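Long-range contact in Anapc5 protein (Xenopus laevis, PDB 5BPZ), which is a subunit of the anaphase-promoting complex (APC/C), a ubiquitin ligase that drives the cell cycle, here represented by its helical N-terminal domain: residues T31-M44 with I62-L76. Sequence-based numbering, arbitrary orientation.
Sequences TPYKISVLVLLSEM and ILPLLQGPDMTLSKL. With EDO (1,2-ethanediol), chain B.
Tyr33 OH donates to Leu65 O at 2.7 Å, in the carbonyl plane and on a lone pair. With CG anti to the backbone N (chi1 166°), the ring points at the loop after helix 52-67. Asp70 CA, 4.0 Å from the ring centroid and 25° off the normal, makes a CH-pi contact; Val37 CG2 lies over the opposite face. Met71 CG packs 3.4 Å from Tyr33 CE1, its sulfur oblique to the ring in a Met-aromatic contact. One water donates to both Tyr33 OH and Pro69 O. A phenylalanine in place of Tyr33 would probably leave Leu65 O and this water without their hydroxyl partner.

At the N-cap, Thr31 OG1 donates to Asp70 OD2 (2.7 Å) on the syn side, somewhat out of the carboxylate plane. Lys34 NZ adds a weak salt bridge to Asp70 OD1. Segments 32-44 and 62-67, near-antiparallel (152°), meet through Val37 CG1 on Leu66 CD1 (3.6 Å) and Leu40 CD2 touching Ile62 CG1 and Leu65 CD1. Their helices, consecutive in the chain, form a helical hairpin. Apolar packing and the Tyr33 hydroxyl join them, while the carboxylate, close to a helix N-terminus and a lysine, is likely to remain ionised.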
loop_
_atom_site.group_PDB
_atom_site.type_symbol
_atom_site.label_atom_id
_atom_site.label_comp_id
_atom_site.label_asym_id
_atom_site.label_seq_id
_atom_site.Cartn_x
_atom_site.Cartn_y
_atom_site.Cartn_z
ATOM N N THR A 31 7.204 -1.882 -6.268
ATOM C CA THR A 31 6.221 -1.989 -7.350
ATOM C C THR A 31 4.863 -1.395 -6.919
ATOM O O THR A 31 4.647 -1.235 -5.714
ATOM C CB THR A 31 6.046 -3.465 -7.775
ATOM O OG1 THR A 31 5.668 -4.245 -6.645
ATOM C CG2 THR A 31 7.280 -4.054 -8.458
ATOM N N PRO A 32 3.914 -1.119 -7.865
ATOM C CA PRO A 32 2.580 -0.622 -7.451
ATOM C C PRO A 32 1.832 -1.534 -6.461
ATOM O O PRO A 32 1.078 -1.024 -5.633
ATOM C CB PRO A 32 1.820 -0.473 -8.770
ATOM C CG PRO A 32 2.851 -0.447 -9.833
ATOM C CD PRO A 32 4.010 -1.241 -9.338
ATOM N N TYR A 33 2.061 -2.866 -6.510
ATOM C CA TYR A 33 1.463 -3.800 -5.545
ATOM C C TYR A 33 2.017 -3.520 -4.133
ATOM O O TYR A 33 1.249 -3.497 -3.163
ATOM C CB TYR A 33 1.734 -5.272 -5.930
ATOM C CG TYR A 33 1.443 -6.234 -4.799
ATOM C CD1 TYR A 33 0.133 -6.569 -4.462
ATOM C CD2 TYR A 33 2.472 -6.763 -4.025
ATOM C CE1 TYR A 33 -0.143 -7.414 -3.393
ATOM C CE2 TYR A 33 2.204 -7.608 -2.946
ATOM C CZ TYR A 33 0.895 -7.943 -2.645
ATOM O OH TYR A 33 0.616 -8.770 -1.588
ATOM N N LYS A 34 3.354 -3.338 -4.029
ATOM C CA LYS A 34 4.055 -3.073 -2.765
ATOM C C LYS A 34 3.576 -1.756 -2.154
ATOM O O LYS A 34 3.411 -1.690 -0.942
ATOM C CB LYS A 34 5.583 -3.055 -2.961
ATOM C CG LYS A 34 6.185 -4.389 -3.402
ATOM C CD LYS A 34 6.699 -5.230 -2.245
ATOM C CE LYS A 34 7.852 -6.125 -2.645
ATOM N NZ LYS A 34 7.441 -7.205 -3.580
ATOM N N ILE A 35 3.308 -0.732 -3.002
ATOM C CA ILE A 35 2.779 0.589 -2.615
ATOM C C ILE A 35 1.384 0.401 -2.009
ATOM O O ILE A 35 1.077 0.958 -0.950
ATOM C CB ILE A 35 2.766 1.554 -3.838
ATOM C CG1 ILE A 35 4.212 1.958 -4.237
ATOM C CG2 ILE A 35 1.908 2.795 -3.566
ATOM C CD1 ILE A 35 4.345 2.648 -5.676
ATOM N N SER A 36 0.570 -0.431 -2.663
ATOM C CA SER A 36 -0.787 -0.774 -2.243
ATOM C C SER A 36 -0.794 -1.476 -0.875
ATOM O O SER A 36 -1.678 -1.235 -0.055
ATOM C CB SER A 36 -1.449 -1.619 -3.322
ATOM O OG SER A 36 -1.430 -0.908 -4.551
ATOM N N VAL A 37 0.235 -2.288 -0.607
ATOM C CA VAL A 37 0.422 -2.967 0.681
ATOM C C VAL A 37 0.787 -1.926 1.763
ATOM O O VAL A 37 0.251 -1.982 2.870
ATOM C CB VAL A 37 1.421 -4.143 0.586
ATOM C CG1 VAL A 37 1.719 -4.724 1.966
ATOM C CG2 VAL A 37 0.874 -5.233 -0.337
ATOM N N LEU A 38 1.634 -0.944 1.410
ATOM C CA LEU A 38 2.001 0.160 2.303
ATOM C C LEU A 38 0.759 0.976 2.649
ATOM O O LEU A 38 0.564 1.294 3.813
ATOM C CB LEU A 38 3.090 1.059 1.679
ATOM C CG LEU A 38 4.474 0.435 1.473
ATOM C CD1 LEU A 38 5.351 1.348 0.641
ATOM C CD2 LEU A 38 5.168 0.103 2.822
ATOM N N VAL A 39 -0.103 1.271 1.644
ATOM C CA VAL A 39 -1.387 1.986 1.789
ATOM C C VAL A 39 -2.271 1.172 2.761
ATOM O O VAL A 39 -2.861 1.744 3.679
ATOM C CB VAL A 39 -2.085 2.197 0.409
ATOM C CG1 VAL A 39 -3.553 2.588 0.570
ATOM C CG2 VAL A 39 -1.341 3.229 -0.442
ATOM N N LEU A 40 -2.334 -0.159 2.563
ATOM C CA LEU A 40 -3.088 -1.045 3.434
ATOM C C LEU A 40 -2.561 -1.000 4.878
ATOM O O LEU A 40 -3.361 -0.882 5.809
ATOM C CB LEU A 40 -3.105 -2.475 2.884
ATOM C CG LEU A 40 -3.618 -3.576 3.814
ATOM C CD1 LEU A 40 -5.092 -3.390 4.146
ATOM C CD2 LEU A 40 -3.375 -4.926 3.215
ATOM N N LEU A 41 -1.231 -1.052 5.054
ATOM C CA LEU A 41 -0.633 -0.989 6.387
ATOM C C LEU A 41 -0.944 0.347 7.048
ATOM O O LEU A 41 -1.333 0.371 8.213
ATOM C CB LEU A 41 0.879 -1.254 6.348
ATOM C CG LEU A 41 1.291 -2.700 6.049
ATOM C CD1 LEU A 41 2.776 -2.766 5.649
ATOM C CD2 LEU A 41 1.001 -3.619 7.237
ATOM N N SER A 42 -0.878 1.438 6.276
ATOM C CA SER A 42 -1.197 2.780 6.767
ATOM C C SER A 42 -2.672 2.882 7.202
ATOM O O SER A 42 -2.949 3.337 8.317
ATOM C CB SER A 42 -0.875 3.820 5.706
ATOM O OG SER A 42 -1.174 5.125 6.166
ATOM N N GLU A 43 -3.604 2.429 6.328
ATOM C CA GLU A 43 -5.041 2.440 6.585
ATOM C C GLU A 43 -5.433 1.553 7.754
ATOM O O GLU A 43 -6.368 1.885 8.484
ATOM C CB GLU A 43 -5.845 2.089 5.321
ATOM C CG GLU A 43 -5.800 3.178 4.248
ATOM C CD GLU A 43 -6.107 4.585 4.725
ATOM O OE1 GLU A 43 -7.175 4.782 5.353
ATOM O OE2 GLU A 43 -5.260 5.483 4.508
ATOM N N MET A 44 -4.702 0.451 7.958
ATOM C CA MET A 44 -4.963 -0.449 9.077
ATOM C C MET A 44 -4.633 0.226 10.411
ATOM O O MET A 44 -5.407 0.098 11.353
ATOM C CB MET A 44 -4.179 -1.757 8.930
ATOM C CG MET A 44 -4.896 -2.782 8.092
ATOM S SD MET A 44 -3.793 -4.128 7.588
ATOM C CE MET A 44 -3.821 -5.124 9.103
ATOM N N ILE A 62 -2.377 -10.364 7.922
ATOM C CA ILE A 62 -1.929 -9.677 6.710
ATOM C C ILE A 62 -0.501 -10.054 6.265
ATOM O O ILE A 62 -0.190 -9.867 5.087
ATOM C CB ILE A 62 -2.130 -8.134 6.922
ATOM C CG1 ILE A 62 -3.239 -7.589 6.003
ATOM C CG2 ILE A 62 -0.845 -7.288 6.838
ATOM C CD1 ILE A 62 -4.652 -8.179 6.266
ATOM N N LEU A 63 0.330 -10.628 7.166
ATOM C CA LEU A 63 1.732 -10.989 6.897
ATOM C C LEU A 63 2.002 -11.699 5.537
ATOM O O LEU A 63 2.953 -11.262 4.883
ATOM C CB LEU A 63 2.366 -11.788 8.051
ATOM C CG LEU A 63 2.578 -11.020 9.373
ATOM C CD1 LEU A 63 3.415 -11.824 10.338
ATOM C CD2 LEU A 63 3.221 -9.642 9.145
ATOM N N PRO A 64 1.212 -12.705 5.040
ATOM C CA PRO A 64 1.511 -13.294 3.711
ATOM C C PRO A 64 1.518 -12.320 2.518
ATOM O O PRO A 64 2.131 -12.632 1.505
ATOM C CB PRO A 64 0.421 -14.359 3.545
ATOM C CG PRO A 64 -0.007 -14.682 4.933
ATOM C CD PRO A 64 0.047 -13.380 5.651
ATOM N N LEU A 65 0.838 -11.161 2.631
ATOM C CA LEU A 65 0.788 -10.127 1.593
ATOM C C LEU A 65 2.138 -9.400 1.455
ATOM O O LEU A 65 2.486 -8.940 0.367
ATOM C CB LEU A 65 -0.319 -9.104 1.876
ATOM C CG LEU A 65 -1.771 -9.596 1.790
ATOM C CD1 LEU A 65 -2.742 -8.491 2.187
ATOM C CD2 LEU A 65 -2.120 -10.121 0.382
ATOM N N LEU A 66 2.881 -9.302 2.567
ATOM C CA LEU A 66 4.177 -8.639 2.662
ATOM C C LEU A 66 5.283 -9.556 2.146
ATOM O O LEU A 66 6.292 -9.086 1.618
ATOM C CB LEU A 66 4.447 -8.290 4.138
ATOM C CG LEU A 66 3.892 -6.971 4.696
ATOM C CD1 LEU A 66 2.363 -6.958 4.773
ATOM C CD2 LEU A 66 4.411 -6.743 6.087
ATOM N N GLN A 67 5.076 -10.866 2.297
ATOM C CA GLN A 67 6.017 -11.925 1.941
ATOM C C GLN A 67 5.777 -12.571 0.564
ATOM O O GLN A 67 6.715 -13.105 -0.028
ATOM C CB GLN A 67 6.009 -13.002 3.045
ATOM C CG GLN A 67 6.424 -12.471 4.419
ATOM C CD GLN A 67 6.157 -13.455 5.530
ATOM O OE1 GLN A 67 5.145 -13.370 6.237
ATOM N NE2 GLN A 67 7.073 -14.394 5.730
ATOM N N GLY A 68 4.538 -12.536 0.089
ATOM C CA GLY A 68 4.134 -13.176 -1.158
ATOM C C GLY A 68 4.488 -12.456 -2.446
ATOM O O GLY A 68 5.106 -11.386 -2.419
ATOM N N PRO A 69 4.103 -13.037 -3.608
ATOM C CA PRO A 69 4.396 -12.366 -4.887
ATOM C C PRO A 69 3.377 -11.273 -5.198
ATOM O O PRO A 69 2.353 -11.177 -4.524
ATOM C CB PRO A 69 4.358 -13.504 -5.913
ATOM C CG PRO A 69 3.576 -14.606 -5.270
ATOM C CD PRO A 69 3.347 -14.291 -3.812
ATOM N N ASP A 70 3.671 -10.435 -6.210
ATOM C CA ASP A 70 2.793 -9.344 -6.638
ATOM C C ASP A 70 1.502 -9.896 -7.212
ATOM O O ASP A 70 1.504 -10.953 -7.842
ATOM C CB ASP A 70 3.491 -8.465 -7.698
ATOM C CG ASP A 70 4.503 -7.456 -7.168
ATOM O OD1 ASP A 70 5.031 -7.663 -6.048
ATOM O OD2 ASP A 70 4.784 -6.477 -7.881
ATOM N N MET A 71 0.400 -9.192 -6.974
ATOM C CA MET A 71 -0.909 -9.556 -7.513
ATOM C C MET A 71 -1.581 -8.277 -8.015
ATOM O O MET A 71 -1.115 -7.191 -7.699
ATOM C CB MET A 71 -1.769 -10.277 -6.444
ATOM C CG MET A 71 -2.234 -9.366 -5.318
ATOM S SD MET A 71 -3.111 -10.185 -3.965
ATOM C CE MET A 71 -1.922 -11.415 -3.473
ATOM N N THR A 72 -2.665 -8.403 -8.789
ATOM C CA THR A 72 -3.410 -7.249 -9.301
ATOM C C THR A 72 -4.084 -6.494 -8.131
ATOM O O THR A 72 -4.318 -7.081 -7.066
ATOM C CB THR A 72 -4.486 -7.723 -10.300
ATOM O OG1 THR A 72 -5.470 -8.476 -9.605
ATOM C CG2 THR A 72 -3.916 -8.508 -11.486
ATOM N N LEU A 73 -4.435 -5.212 -8.345
ATOM C CA LEU A 73 -5.149 -4.435 -7.336
ATOM C C LEU A 73 -6.519 -5.110 -6.999
ATOM O O LEU A 73 -6.914 -5.140 -5.842
ATOM C CB LEU A 73 -5.369 -2.988 -7.820
ATOM C CG LEU A 73 -6.057 -2.026 -6.834
ATOM C CD1 LEU A 73 -5.323 -1.959 -5.509
ATOM C CD2 LEU A 73 -6.182 -0.640 -7.434
ATOM N N SER A 74 -7.207 -5.643 -8.016
ATOM C CA SER A 74 -8.505 -6.317 -7.917
ATOM C C SER A 74 -8.455 -7.471 -6.917
ATOM O O SER A 74 -9.325 -7.553 -6.047
ATOM C CB SER A 74 -8.942 -6.817 -9.290
ATOM O OG SER A 74 -10.298 -7.230 -9.269
ATOM N N LYS A 75 -7.400 -8.312 -6.994
ATOM C CA LYS A 75 -7.208 -9.440 -6.083
ATOM C C LYS A 75 -6.886 -8.972 -4.672
ATOM O O LYS A 75 -7.439 -9.508 -3.712
ATOM C CB LYS A 75 -6.140 -10.413 -6.593
ATOM C CG LYS A 75 -6.316 -11.813 -6.009
ATOM C CD LYS A 75 -5.259 -12.780 -6.515
ATOM C CE LYS A 75 -4.907 -13.827 -5.491
ATOM N NZ LYS A 75 -3.547 -14.385 -5.731
ATOM N N LEU A 76 -6.009 -7.967 -4.548
ATOM C CA LEU A 76 -5.636 -7.411 -3.252
ATOM C C LEU A 76 -6.850 -6.849 -2.523
ATOM O O LEU A 76 -7.033 -7.168 -1.355
ATOM C CB LEU A 76 -4.545 -6.341 -3.396
ATOM C CG LEU A 76 -4.132 -5.622 -2.109
ATOM C CD1 LEU A 76 -3.541 -6.604 -1.078
ATOM C CD2 LEU A 76 -3.152 -4.523 -2.406
HETATM C C1 EDO B . -4.969 -4.414 -11.639
HETATM O O1 EDO B . -4.049 -3.796 -10.777
HETATM C C2 EDO B . -6.284 -4.745 -10.939
HETATM O O2 EDO B . -7.107 -5.481 -11.800
HETATM O O HOH W 1 2.775 -4.390 -8.956
HETATM O O HOH W 2 1.316 -11.449 -2.072
#